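Local coordinates for protein beta-lactamase (Francisella tularensis subsp. tularensis, PDB 3P09) that probably hydrolyses the beta-lactam ring of antibiotics, giving a substituted beta-amino acid, at residues F66-V71 with D200-Y205; I74-M79 with N144-K149; K87-N92 with V134-G139; Y120-I123 with A129-I132; Y186-A189 with I193-K196. All coordinates share one frame; numbering follows the deposited sequence. Where two conformers were deposited one is given.

Interaction 1 (F66-V71 with D200-Y205); sequences FKFLLV and DIFIKY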
# COMPACT_ATOMS: atom_id res chain seq x y z
N PHE A 66 -0.70 -4.67 0.37
CA PHE A 66 -0.40 -5.60 -0.72
C PHE A 66 -1.28 -5.29 -1.94
O PHE A 66 -0.93 -5.62 -3.07
CB PHE A 66 -0.59 -7.07 -0.28
CG PHE A 66 -1.97 -7.62 -0.50
CD1 PHE A 66 -2.98 -7.41 0.43
CD2 PHE A 66 -2.27 -8.36 -1.64
CE1 PHE A 66 -4.25 -7.92 0.23
CE2 PHE A 66 -3.53 -8.87 -1.85
CZ PHE A 66 -4.53 -8.65 -0.92
N LYS A 67 -2.42 -4.63 -1.73
CA LYS A 67 -3.33 -4.41 -2.86
C LYS A 67 -2.73 -3.55 -3.98
O LYS A 67 -3.14 -3.67 -5.13
CB LYS A 67 -4.68 -3.86 -2.37
CG LYS A 67 -5.47 -4.90 -1.56
CD LYS A 67 -6.58 -4.27 -0.72
CE LYS A 67 -7.27 -5.36 0.12
NZ LYS A 67 -8.29 -4.78 1.04
N PHE A 68 -1.75 -2.69 -3.68
CA PHE A 68 -1.14 -1.93 -4.77
C PHE A 68 -0.16 -2.77 -5.59
O PHE A 68 0.01 -2.54 -6.79
CB PHE A 68 -0.54 -0.57 -4.32
CG PHE A 68 0.89 -0.63 -3.81
CD1 PHE A 68 1.96 -0.81 -4.69
CD2 PHE A 68 1.17 -0.44 -2.45
CE1 PHE A 68 3.28 -0.84 -4.22
CE2 PHE A 68 2.49 -0.47 -1.97
CZ PHE A 68 3.54 -0.67 -2.87
N LEU A 69 0.47 -3.75 -4.96
CA LEU A 69 1.30 -4.71 -5.68
C LEU A 69 0.46 -5.55 -6.63
O LEU A 69 0.86 -5.84 -7.77
CB LEU A 69 2.01 -5.64 -4.70
CG LEU A 69 2.98 -4.93 -3.77
CD1 LEU A 69 3.52 -5.92 -2.71
CD2 LEU A 69 4.12 -4.34 -4.58
N LEU A 70 -0.70 -5.95 -6.14
CA LEU A 70 -1.65 -6.75 -6.92
C LEU A 70 -2.11 -5.98 -8.15
O LEU A 70 -2.16 -6.53 -9.25
CB LEU A 70 -2.85 -7.11 -6.04
CG LEU A 70 -4.03 -7.80 -6.72
CD1 LEU A 70 -3.59 -9.10 -7.39
CD2 LEU A 70 -5.19 -8.04 -5.74
N VAL A 71 -2.46 -4.71 -7.96
CA VAL A 71 -2.91 -3.89 -9.08
C VAL A 71 -1.76 -3.64 -10.06
O VAL A 71 -1.95 -3.67 -11.28
CB VAL A 71 -3.55 -2.59 -8.57
CG1 VAL A 71 -3.66 -1.57 -9.68
CG2 VAL A 71 -4.91 -2.92 -8.00
N ASP A 200 0.49 5.90 -15.73
CA ASP A 200 -0.49 6.96 -15.51
C ASP A 200 -1.77 6.40 -14.87
O ASP A 200 -2.38 7.02 -14.01
CB ASP A 200 -0.79 7.67 -16.84
CG ASP A 200 0.36 8.57 -17.30
OD1 ASP A 200 1.23 8.90 -16.47
OD2 ASP A 200 0.38 8.95 -18.49
N ILE A 201 -2.13 5.19 -15.26
CA ILE A 201 -3.33 4.54 -14.73
C ILE A 201 -3.13 4.20 -13.27
O ILE A 201 -4.01 4.41 -12.42
CB ILE A 201 -3.64 3.25 -15.53
CG1 ILE A 201 -4.16 3.63 -16.93
CG2 ILE A 201 -4.67 2.40 -14.79
CD1 ILE A 201 -4.25 2.47 -17.91
N PHE A 202 -1.95 3.65 -12.97
CA PHE A 202 -1.60 3.30 -11.60
C PHE A 202 -1.64 4.54 -10.70
O PHE A 202 -2.24 4.53 -9.62
CB PHE A 202 -0.21 2.67 -11.59
CG PHE A 202 0.28 2.26 -10.23
CD1 PHE A 202 -0.24 1.13 -9.61
CD2 PHE A 202 1.28 2.98 -9.60
CE1 PHE A 202 0.22 0.73 -8.37
CE2 PHE A 202 1.75 2.59 -8.35
CZ PHE A 202 1.22 1.47 -7.73
N ILE A 203 -1.00 5.60 -11.16
CA ILE A 203 -0.97 6.86 -10.42
C ILE A 203 -2.38 7.39 -10.16
O ILE A 203 -2.69 7.83 -9.05
CB ILE A 203 -0.17 7.90 -11.21
CG1 ILE A 203 1.33 7.61 -11.06
CG2 ILE A 203 -0.51 9.31 -10.75
CD1 ILE A 203 2.21 8.38 -12.04
N LYS A 204 -3.23 7.36 -11.18
CA LYS A 204 -4.60 7.84 -11.00
C LYS A 204 -5.38 7.03 -9.95
O LYS A 204 -6.10 7.60 -9.13
CB LYS A 204 -5.33 7.89 -12.35
CG LYS A 204 -6.75 8.47 -12.30
CD LYS A 204 -6.77 9.88 -11.70
CE LYS A 204 -8.05 10.64 -12.06
NZ LYS A 204 -9.28 10.06 -11.46
N TYR A 205 -5.23 5.70 -9.96
CA TYR A 205 -5.88 4.89 -8.92
C TYR A 205 -5.46 5.34 -7.52
O TYR A 205 -6.29 5.48 -6.61
CB TYR A 205 -5.48 3.42 -9.02
CG TYR A 205 -5.95 2.62 -10.22
CD1 TYR A 205 -7.24 2.73 -10.72
CD2 TYR A 205 -5.08 1.71 -10.81
CE1 TYR A 205 -7.64 1.95 -11.82
CE2 TYR A 205 -5.46 0.94 -11.89
CZ TYR A 205 -6.74 1.05 -12.39
OH TYR A 205 -7.06 0.25 -13.48
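Phe202 reaches out from helix 196-208 and sets the edge of its ring against Phe68 and Val71 on helix 66-80. Its CG stands anti to the backbone N (chi1 -180°), which carries the ring toward the other helix until CZ comes within 3.9 Å of Phe68 CD1, an atom lying in the plane of the Phe202 ring. The same edge meets a polar neighbour as well: Phe202 CE1 is 3.6 Å from the carbonyl O of Phe68, near the ring plane, where the weakly positive rim of an aromatic ring would suit an oxygen. The short segments 66-71 and 200-205 run roughly antiparallel, their directions 153° apart and their axes no closer than 11.4 Å, a gap that the Phe202 ring spans to reach both the backbone and the side chain of Phe68. The contact belongs to the buried core of the helical domain of the class A fold, through which helix 66-80 passes; at its start Lys67 NZ bonds to Ser64 OG, consistent with the SxxK active-site motif. Val71 contributes one branch, CG1, which lies at the edge of the Phe202 ring, 4.4 Å from CD1 of Phe202. That methyl also packs against Tyr205, 3.7 Å from CD2 and 3.8 Å from CE2. The hydroxyl of Tyr205 is held elsewhere, by hydrogen bonds to Ser116 and Asn119, while Phe68 is further packed by Ile181 and Ile185 of helix 178-190.

Interaction 2 (I74-M79 with N144-K149); sequences ILDYDM and NKFIKK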
# COMPACT_ATOMS: atom_id res chain seq x y z
N ILE A 74 -1.60 -6.68 -12.12
CA ILE A 74 -2.68 -6.70 -13.10
C ILE A 74 -2.34 -5.82 -14.29
O ILE A 74 -2.59 -6.19 -15.44
CB ILE A 74 -4.00 -6.23 -12.45
CG1 ILE A 74 -4.48 -7.29 -11.45
CG2 ILE A 74 -5.07 -5.94 -13.52
CD1 ILE A 74 -5.05 -8.54 -12.13
N LEU A 75 -1.75 -4.65 -14.04
CA LEU A 75 -1.39 -3.74 -15.13
C LEU A 75 -0.29 -4.33 -16.00
O LEU A 75 -0.29 -4.16 -17.23
CB LEU A 75 -0.96 -2.39 -14.56
CG LEU A 75 -2.08 -1.60 -13.88
CD1 LEU A 75 -1.56 -0.42 -13.09
CD2 LEU A 75 -3.09 -1.14 -14.92
N ASP A 76 0.66 -5.00 -15.37
CA ASP A 76 1.73 -5.68 -16.09
C ASP A 76 1.08 -6.76 -16.96
O ASP A 76 1.40 -6.91 -18.13
CB ASP A 76 2.73 -6.26 -15.09
CG ASP A 76 3.74 -7.22 -15.72
OD1 ASP A 76 4.82 -6.75 -16.14
OD2 ASP A 76 3.46 -8.44 -15.76
N TYR A 77 0.14 -7.49 -16.37
CA TYR A 77 -0.57 -8.54 -17.11
C TYR A 77 -1.22 -7.96 -18.36
O TYR A 77 -1.09 -8.50 -19.46
CB TYR A 77 -1.64 -9.18 -16.22
CG TYR A 77 -2.25 -10.45 -16.78
CD1 TYR A 77 -1.69 -11.69 -16.50
CD2 TYR A 77 -3.37 -10.40 -17.60
CE1 TYR A 77 -2.24 -12.86 -17.02
CE2 TYR A 77 -3.93 -11.57 -18.12
CZ TYR A 77 -3.35 -12.79 -17.82
OH TYR A 77 -3.89 -13.95 -18.33
N ASP A 78 -1.88 -6.82 -18.18
CA ASP A 78 -2.56 -6.17 -19.30
C ASP A 78 -1.59 -5.82 -20.42
O ASP A 78 -1.92 -5.94 -21.60
CB ASP A 78 -3.32 -4.92 -18.84
CG ASP A 78 -4.02 -4.21 -19.99
OD1 ASP A 78 -5.06 -4.71 -20.44
OD2 ASP A 78 -3.52 -3.15 -20.44
N MSE A 79 -0.39 -5.39 -20.05
CA MSE A 79 0.63 -5.10 -21.04
C MSE A 79 0.96 -6.34 -21.88
O MSE A 79 1.19 -6.24 -23.08
CB MSE A 79 1.89 -4.55 -20.38
CG MSE A 79 1.75 -3.11 -19.92
SE MSE A 79 3.33 -2.55 -18.91
CE MSE A 79 4.68 -2.79 -20.30
N ASN A 144 3.35 -13.36 -6.44
CA ASN A 144 4.70 -13.42 -5.88
C ASN A 144 5.79 -13.41 -6.96
O ASN A 144 6.84 -12.81 -6.78
CB ASN A 144 4.85 -14.62 -4.96
CG ASN A 144 4.09 -14.44 -3.67
OD1 ASN A 144 4.24 -13.42 -2.99
ND2 ASN A 144 3.25 -15.41 -3.33
N LYS A 145 5.53 -14.07 -8.09
CA LYS A 145 6.43 -13.94 -9.24
C LYS A 145 6.58 -12.48 -9.66
O LYS A 145 7.68 -11.99 -9.92
CB LYS A 145 5.95 -14.80 -10.42
CG LYS A 145 6.15 -16.30 -10.20
CD LYS A 145 6.00 -17.11 -11.49
CE LYS A 145 4.54 -17.26 -11.91
NZ LYS A 145 4.38 -18.06 -13.16
N PHE A 146 5.46 -11.76 -9.75
CA PHE A 146 5.54 -10.36 -10.14
C PHE A 146 6.32 -9.52 -9.12
O PHE A 146 7.15 -8.70 -9.48
CB PHE A 146 4.15 -9.77 -10.37
CG PHE A 146 4.18 -8.31 -10.72
CD1 PHE A 146 4.57 -7.90 -11.99
CD2 PHE A 146 3.83 -7.35 -9.80
CE1 PHE A 146 4.62 -6.57 -12.32
CE2 PHE A 146 3.86 -6.01 -10.13
CZ PHE A 146 4.27 -5.62 -11.39
N ILE A 147 6.04 -9.75 -7.84
CA ILE A 147 6.77 -9.05 -6.78
C ILE A 147 8.29 -9.26 -6.93
O ILE A 147 9.08 -8.31 -6.82
CB ILE A 147 6.25 -9.50 -5.41
CG1 ILE A 147 4.80 -9.04 -5.24
CG2 ILE A 147 7.09 -8.94 -4.28
CD1 ILE A 147 4.16 -9.53 -3.97
N LYS A 148 8.70 -10.49 -7.22
CA LYS A 148 10.12 -10.75 -7.46
C LYS A 148 10.64 -10.00 -8.70
O LYS A 148 11.76 -9.49 -8.70
CB LYS A 148 10.39 -12.26 -7.58
CG LYS A 148 10.47 -12.95 -6.22
CD LYS A 148 9.94 -14.38 -6.26
CE LYS A 148 9.67 -14.89 -4.85
NZ LYS A 148 8.75 -16.06 -4.81
N LYS A 149 9.82 -9.92 -9.74
CA LYS A 149 10.20 -9.19 -10.95
C LYS A 149 10.47 -7.71 -10.66
O LYS A 149 11.31 -7.08 -11.32
CB LYS A 149 9.10 -9.32 -12.01
CG LYS A 149 9.44 -8.71 -13.37
CD LYS A 149 8.25 -8.86 -14.33
CE LYS A 149 8.52 -8.18 -15.68
NZ LYS A 149 7.40 -8.37 -16.64
O HOH W 1 5.16 -10.52 -16.09
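Asp76 and Phe146 mark the nearest approach of the two helical backbones, their CA atoms 8.5 Å apart, which leaves room for one layer of side chains. The Asp76 side chain and the Phe146 ring run antiparallel alongside one another, with carboxylate and ring planes turned 48° apart. Phe146 CE1 lies 3.4 Å from Asp76 CB and 3.6 Å from Asp76 CG, so the ring packs against both the aliphatic stub of the aspartate and the base of its carboxylate. Lys149, one turn further along, reaches back to meet the acid with its chain fully extended, CG anti to the backbone N (chi1 -174°). Its NZ donates to the syn lone pair of Asp76 OD1 at 3.1 Å and completes a salt bridge. A water closes the triangle, donating to Asp76 OD2 at 2.7 Å and accepting from Lys149 NZ at 3.2 Å. Each oxygen of a buried acid thus has a polar partner, and the lysine charge would probably favour the ionised form. Phe146 also packs on Ala73, and Lys149 on His80. The pattern, an apolar ring on the inside and a salt bridge toward the surface, illustrates helix-helix packing in the helical domain of the class A fold, here joining helices 66-80 and 140-149.

Interaction 3 (K87-N92 with V134-G139); sequences KKIPIN and VRELGG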
# COMPACT_ATOMS: atom_id res chain seq x y z
N LYS A 87 -11.80 -6.35 -19.64
CA LYS A 87 -12.44 -7.65 -19.50
C LYS A 87 -13.51 -7.64 -18.41
O LYS A 87 -13.26 -7.19 -17.29
CB LYS A 87 -11.41 -8.74 -19.18
CG LYS A 87 -12.01 -10.07 -18.77
CD LYS A 87 -10.98 -11.20 -18.79
CE LYS A 87 -10.74 -11.71 -20.20
NZ LYS A 87 -9.87 -12.93 -20.24
N LYS A 88 -14.70 -8.15 -18.75
CA LYS A 88 -15.84 -8.12 -17.84
C LYS A 88 -15.84 -9.30 -16.89
O LYS A 88 -15.78 -10.45 -17.32
CB LYS A 88 -17.16 -8.09 -18.63
CG LYS A 88 -17.36 -6.83 -19.47
CD LYS A 88 -18.53 -6.98 -20.43
CE LYS A 88 -18.54 -5.87 -21.49
NZ LYS A 88 -19.73 -5.90 -22.39
N ILE A 89 -15.92 -9.01 -15.60
CA ILE A 89 -15.90 -10.05 -14.57
C ILE A 89 -17.21 -10.05 -13.81
O ILE A 89 -17.59 -9.04 -13.23
CB ILE A 89 -14.78 -9.81 -13.53
CG1 ILE A 89 -13.43 -9.51 -14.21
CG2 ILE A 89 -14.67 -11.01 -12.60
CD1 ILE A 89 -12.97 -10.62 -15.18
N PRO A 90 -17.92 -11.18 -13.81
CA PRO A 90 -19.11 -11.34 -12.98
C PRO A 90 -18.80 -11.18 -11.49
O PRO A 90 -17.81 -11.72 -11.01
CB PRO A 90 -19.55 -12.78 -13.27
CG PRO A 90 -19.04 -13.04 -14.65
CD PRO A 90 -17.72 -12.32 -14.72
N ILE A 91 -19.62 -10.43 -10.77
CA ILE A 91 -19.48 -10.31 -9.33
C ILE A 91 -20.55 -11.18 -8.69
O ILE A 91 -21.74 -10.93 -8.85
CB ILE A 91 -19.67 -8.85 -8.86
CG1 ILE A 91 -18.71 -7.92 -9.61
CG2 ILE A 91 -19.45 -8.74 -7.36
CD1 ILE A 91 -17.28 -8.40 -9.63
N ASN A 92 -20.12 -12.22 -7.98
CA ASN A 92 -21.05 -13.17 -7.36
C ASN A 92 -21.10 -13.00 -5.84
O ASN A 92 -20.15 -12.50 -5.24
CB ASN A 92 -20.64 -14.61 -7.71
CG ASN A 92 -20.58 -14.85 -9.21
OD1 ASN A 92 -21.47 -14.44 -9.96
ND2 ASN A 92 -19.51 -15.49 -9.67
N VAL A 134 -6.77 -11.40 -7.59
CA VAL A 134 -5.79 -12.48 -7.35
C VAL A 134 -6.18 -13.70 -8.18
O VAL A 134 -5.34 -14.30 -8.84
CB VAL A 134 -5.74 -12.88 -5.86
CG1 VAL A 134 -5.04 -14.23 -5.68
CG2 VAL A 134 -5.05 -11.80 -5.04
N ARG A 135 -7.46 -14.04 -8.16
CA ARG A 135 -7.94 -15.16 -8.97
C ARG A 135 -7.74 -14.90 -10.46
O ARG A 135 -7.23 -15.75 -11.18
CB ARG A 135 -9.42 -15.43 -8.66
CG ARG A 135 -9.97 -16.67 -9.37
CD ARG A 135 -11.48 -16.76 -9.23
NE ARG A 135 -12.13 -15.68 -9.96
CZ ARG A 135 -13.18 -15.00 -9.52
NH1 ARG A 135 -13.72 -15.27 -8.34
NH2 ARG A 135 -13.70 -14.04 -10.27
N GLU A 136 -8.15 -13.73 -10.94
CA GLU A 136 -8.06 -13.43 -12.37
C GLU A 136 -6.61 -13.29 -12.84
O GLU A 136 -6.32 -13.43 -14.02
CB GLU A 136 -8.87 -12.18 -12.74
CG GLU A 136 -10.38 -12.28 -12.42
CD GLU A 136 -11.06 -13.43 -13.15
OE1 GLU A 136 -10.66 -13.73 -14.29
OE2 GLU A 136 -12.00 -14.03 -12.57
N LEU A 137 -5.71 -13.02 -11.90
CA LEU A 137 -4.27 -12.96 -12.20
C LEU A 137 -3.70 -14.36 -12.37
O LEU A 137 -2.64 -14.55 -12.97
CB LEU A 137 -3.52 -12.24 -11.06
CG LEU A 137 -2.02 -11.98 -11.31
CD1 LEU A 137 -1.81 -10.91 -12.39
CD2 LEU A 137 -1.32 -11.58 -10.03
N GLY A 138 -4.39 -15.35 -11.81
CA GLY A 138 -3.93 -16.73 -11.85
C GLY A 138 -3.49 -17.25 -10.49
O GLY A 138 -2.91 -18.33 -10.40
N GLY A 139 -3.77 -16.50 -9.43
CA GLY A 139 -3.46 -16.94 -8.08
C GLY A 139 -2.26 -16.28 -7.45
O GLY A 139 -1.57 -15.46 -8.07
O HOH W 2 -16.36 -13.66 -9.78
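The guanidinium group of Arg135 meets Ile89 CG2 and Glu136 OE2 at its edge, both in its plane, with Ile89 CG2 3.9 Å from Arg135 NH2. This is strand-to-helix packing at the periphery of the helical domain: Ile89 belongs to a short strand, 88-90, paired antiparallel with 112-114, and the two charged residues stand on the last turn of helix 127-137. A bend at chi3 (68°) turns the Arg135 head side-on to its neighbour, where two nitrogens grip a single oxygen. Arg135 NE reaches Glu136 OE2 at 3.1 Å from above the carboxylate plane, a rather bent bond of 143°, whereas Arg135 NH2 takes the anti lone pair of that oxygen at 2.9 Å and 154°. Ile89 CD1 rests against the carboxylate so gripped, 4.0 Å from Glu136 CD. Asp95 gives the arginine a second acidic partner, at NH1. Behind the pair the helix ends in a Schellman motif, in which Gly139 N bonds to Val134 O at 2.8 Å and Gly138 N to Arg135 O; the positive phi of Gly138 suits a glycine. Ile115 and Leu118 of helix 115-123 extend the apolar surroundings of Ile89. One water bridges strand and helix, donating to Pro90 O at 2.7 Å and accepting from Arg135 NH2 at 2.7 Å.

Interaction 4 (Y120-I123 with A129-I132); sequences YAAI and ASNI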
# COMPACT_ATOMS: atom_id res chain seq x y z
N TYR A 120 -9.59 -0.23 -9.33
CA TYR A 120 -9.98 0.97 -8.60
C TYR A 120 -10.51 0.59 -7.23
O TYR A 120 -10.11 1.16 -6.21
CB TYR A 120 -11.03 1.74 -9.42
CG TYR A 120 -11.78 2.80 -8.66
CD1 TYR A 120 -12.99 2.52 -8.03
CD2 TYR A 120 -11.29 4.10 -8.58
CE1 TYR A 120 -13.70 3.51 -7.34
CE2 TYR A 120 -11.99 5.09 -7.88
CZ TYR A 120 -13.19 4.79 -7.28
OH TYR A 120 -13.88 5.78 -6.59
N ALA A 121 -11.40 -0.40 -7.20
CA ALA A 121 -11.97 -0.89 -5.95
C ALA A 121 -10.89 -1.40 -5.00
O ALA A 121 -10.94 -1.11 -3.80
CB ALA A 121 -12.96 -2.00 -6.24
N ALA A 122 -9.95 -2.19 -5.52
CA ALA A 122 -8.88 -2.77 -4.70
C ALA A 122 -8.00 -1.69 -4.08
O ALA A 122 -7.61 -1.79 -2.91
CB ALA A 122 -8.02 -3.74 -5.52
N ILE A 123 -7.69 -0.65 -4.85
CA ILE A 123 -6.87 0.44 -4.34
C ILE A 123 -7.62 1.22 -3.26
O ILE A 123 -7.02 1.77 -2.34
CB ILE A 123 -6.42 1.38 -5.46
CG1 ILE A 123 -5.46 0.64 -6.41
CG2 ILE A 123 -5.78 2.64 -4.90
CD1 ILE A 123 -4.20 0.06 -5.72
N ALA A 129 -12.99 -7.31 -4.14
CA ALA A 129 -12.36 -6.90 -5.39
C ALA A 129 -10.95 -7.48 -5.46
O ALA A 129 -10.53 -8.00 -6.51
CB ALA A 129 -12.33 -5.37 -5.50
N SER A 130 -10.22 -7.39 -4.35
CA SER A 130 -8.85 -7.88 -4.28
C SER A 130 -8.77 -9.37 -4.51
O SER A 130 -7.91 -9.85 -5.24
CB SER A 130 -8.24 -7.58 -2.91
OG SER A 130 -8.19 -6.19 -2.69
N ASN A 131 -9.66 -10.12 -3.86
CA ASN A 131 -9.62 -11.58 -4.01
C ASN A 131 -9.94 -11.98 -5.45
O ASN A 131 -9.35 -12.92 -5.99
CB ASN A 131 -10.57 -12.27 -3.02
CG ASN A 131 -10.04 -12.26 -1.58
OD1 ASN A 131 -8.93 -11.80 -1.32
ND2 ASN A 131 -10.84 -12.76 -0.65
N ILE A 132 -10.87 -11.26 -6.08
CA ILE A 132 -11.20 -11.51 -7.49
C ILE A 132 -9.98 -11.28 -8.38
O ILE A 132 -9.69 -12.07 -9.28
CB ILE A 132 -12.37 -10.61 -7.95
CG1 ILE A 132 -13.68 -11.06 -7.28
CG2 ILE A 132 -12.50 -10.64 -9.48
CD1 ILE A 132 -14.82 -10.10 -7.45
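Ala121 and Ala129 supply the apolar part of this contact, the Ala129 methyl pointing at the flank of the Ala121 methyl, with the two CB atoms 3.5 Å apart. This is a snug fit for two methyls. The Ala129 methyl also lies 4.0 Å from the backbone N of Ala122, so one small side chain packs against both a methyl and the main chain of the facing helix. Close approach of this kind depends on small residues: the CA atoms of Ala122 and Ser130 are only 5.1 Å apart, a spacing at which backbone and CB atoms do most of the touching.

The mixed contact is made by Ser130, whose OG sits 3.7 Å from Ala122 CB and 4.0 Å from Ala122 CA. Toward this helix the hydroxyl oxygen therefore acts as a packing atom. Its hydrogen bond runs back along its own chain, to the carbonyl O of Asp126 just before the helix, because OG lies beside the backbone N (chi1 -62°). Asp126 also serves the same turn through OD1, which accepts from Ala129 N.

The two segments are the facing sides of two successive helices, 115-123 and 127-137, joined by a short connection. Helix 66-80 borders both: Val71 packs on Ala122, and Lys67, the lysine of the putative SxxK motif, touches Ser130. Leu118 of helix 115-123 adds to the join by packing on Ala129 and Ile132, while Ile123 turns the other way, toward Phe68 and toward Tyr205 of helix 196-208.

Interaction 5 (Y186-A189 with I193-K196); sequences YKLA and ILDK. With SO4 (sulfate ion), chain C.
A water between Lys187 and Leu194 forms the polar link of this turn, donating to Lys187 O at 2.8 Å and accepting from Leu194 N at 2.9 Å. It thereby ties helix 178-190 to the connection that follows. Apolar side chains close over the join. The Lys187 chain crosses Ile193 at about a right angle and lays its CE 3.7 Å from Ile193 CG2; the bend at chi4 (58°) turns NZ to a weak hydrogen bond with Asn192. Leu188 works from both backbone and side chain: Leu194 CD1 lies 3.8 Å from Leu188 O and 4.1 Å from Leu188 CD2. Leu188 also packs on Ile193 CD1, although the placing of that methyl is doubtful. The segments form a tight helix-to-helix connection, and Asp195 is the N-cap of helix 196-208, its side chain capping a backbone N in the first turn. At this helix start sits a sulfate, probably from the crystallisation liquor. Lys196 N donates to sulfate O1 at 3.2 Å and a bent 136°, and Asp195 CB lies 3.3 Å from sulfate O3; the positive end of the helix dipole would probably favour an anion here. Phe146 and Leu150 pack on both Leu188 and Ile193.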
# COMPACT_ATOMS: atom_id res chain seq x y z
N TYR A 186 7.37 3.27 -5.88
CA TYR A 186 8.09 4.22 -6.74
C TYR A 186 8.35 3.59 -8.10
O TYR A 186 8.17 4.22 -9.14
CB TYR A 186 9.43 4.60 -6.11
CG TYR A 186 10.14 5.70 -6.86
CD1 TYR A 186 11.04 5.41 -7.88
CD2 TYR A 186 9.90 7.04 -6.56
CE1 TYR A 186 11.69 6.43 -8.58
CE2 TYR A 186 10.54 8.06 -7.26
CZ TYR A 186 11.43 7.75 -8.26
OH TYR A 186 12.06 8.76 -8.94
N LYS A 187 8.79 2.33 -8.08
CA LYS A 187 9.13 1.65 -9.33
C LYS A 187 7.88 1.52 -10.20
O LYS A 187 7.92 1.74 -11.42
CB LYS A 187 9.76 0.29 -9.05
CG LYS A 187 10.22 -0.45 -10.29
CD LYS A 187 11.26 -1.50 -9.91
CE LYS A 187 11.74 -2.28 -11.12
NZ LYS A 187 12.31 -1.39 -12.18
N LEU A 188 6.76 1.19 -9.57
CA LEU A 188 5.51 1.03 -10.33
C LEU A 188 5.03 2.35 -10.95
O LEU A 188 4.55 2.39 -12.08
CB LEU A 188 4.42 0.42 -9.44
CG LEU A 188 4.55 -1.10 -9.20
CD1 LEU A 188 3.61 -1.53 -8.10
CD2 LEU A 188 4.30 -1.90 -10.48
N ALA A 189 5.16 3.44 -10.21
CA ALA A 189 4.62 4.72 -10.67
C ALA A 189 5.58 5.44 -11.62
O ALA A 189 5.15 6.17 -12.53
CB ALA A 189 4.28 5.59 -9.46
N ILE A 193 9.05 -0.82 -15.37
CA ILE A 193 8.32 -2.06 -15.59
C ILE A 193 6.98 -1.85 -16.29
O ILE A 193 6.64 -2.61 -17.20
CB ILE A 193 8.12 -2.87 -14.31
CG1 ILE A 193 7.50 -2.01 -13.24
CG2 ILE A 193 9.45 -3.45 -13.82
CD1 ILE A 193 6.26 -2.62 -12.71
N LEU A 194 6.22 -0.85 -15.86
CA LEU A 194 5.01 -0.45 -16.56
C LEU A 194 5.36 0.63 -17.57
O LEU A 194 6.27 1.42 -17.34
CB LEU A 194 3.97 0.10 -15.57
CG LEU A 194 3.47 -0.89 -14.52
CD1 LEU A 194 2.36 -0.25 -13.68
CD2 LEU A 194 2.99 -2.15 -15.20
N ASP A 195 4.64 0.69 -18.69
CA ASP A 195 4.92 1.73 -19.68
C ASP A 195 4.18 3.00 -19.30
O ASP A 195 3.45 3.02 -18.32
CB ASP A 195 4.57 1.29 -21.09
CG ASP A 195 3.11 0.94 -21.25
OD1 ASP A 195 2.29 1.35 -20.40
OD2 ASP A 195 2.77 0.27 -22.25
N LYS A 196 4.35 4.06 -20.09
CA LYS A 196 3.74 5.34 -19.75
C LYS A 196 2.23 5.23 -19.51
O LYS A 196 1.73 5.73 -18.51
CB LYS A 196 4.01 6.41 -20.80
CG LYS A 196 3.40 7.76 -20.44
CD LYS A 196 3.62 8.80 -21.53
CE LYS A 196 3.33 10.21 -21.01
NZ LYS A 196 1.96 10.32 -20.41
S SO4 C . 7.68 3.03 -22.34
O1 SO4 C . 7.19 4.09 -21.47
O2 SO4 C . 8.06 1.86 -21.55
O3 SO4 C . 6.63 2.67 -23.29
O4 SO4 C . 8.86 3.49 -23.08
O HOH W 3 6.88 1.28 -13.94

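How the interactions relate
All five contacts lie in the helical region, and interactions 1 and 2 share helix 66-80, their centres about 11 Å apart. Along the chain, interaction 1 spans the others. Interaction 2 encloses interaction 3, which encloses interaction 4; interaction 5 follows interaction 2. Helix 127-137 serves interactions 3 and 4, centred about 10 Å apart, while interaction 5 packs the end of helix 178-190 on the loop before helix 196-208, which carries one side of interaction 1. Interactions 3 and 5 are the most widely separated, about 23 Å between centres, and do not touch. Interactions 1 and 4 meet where Lys67 touches Ser130, so the packing of the helical domain leads to the probable active site.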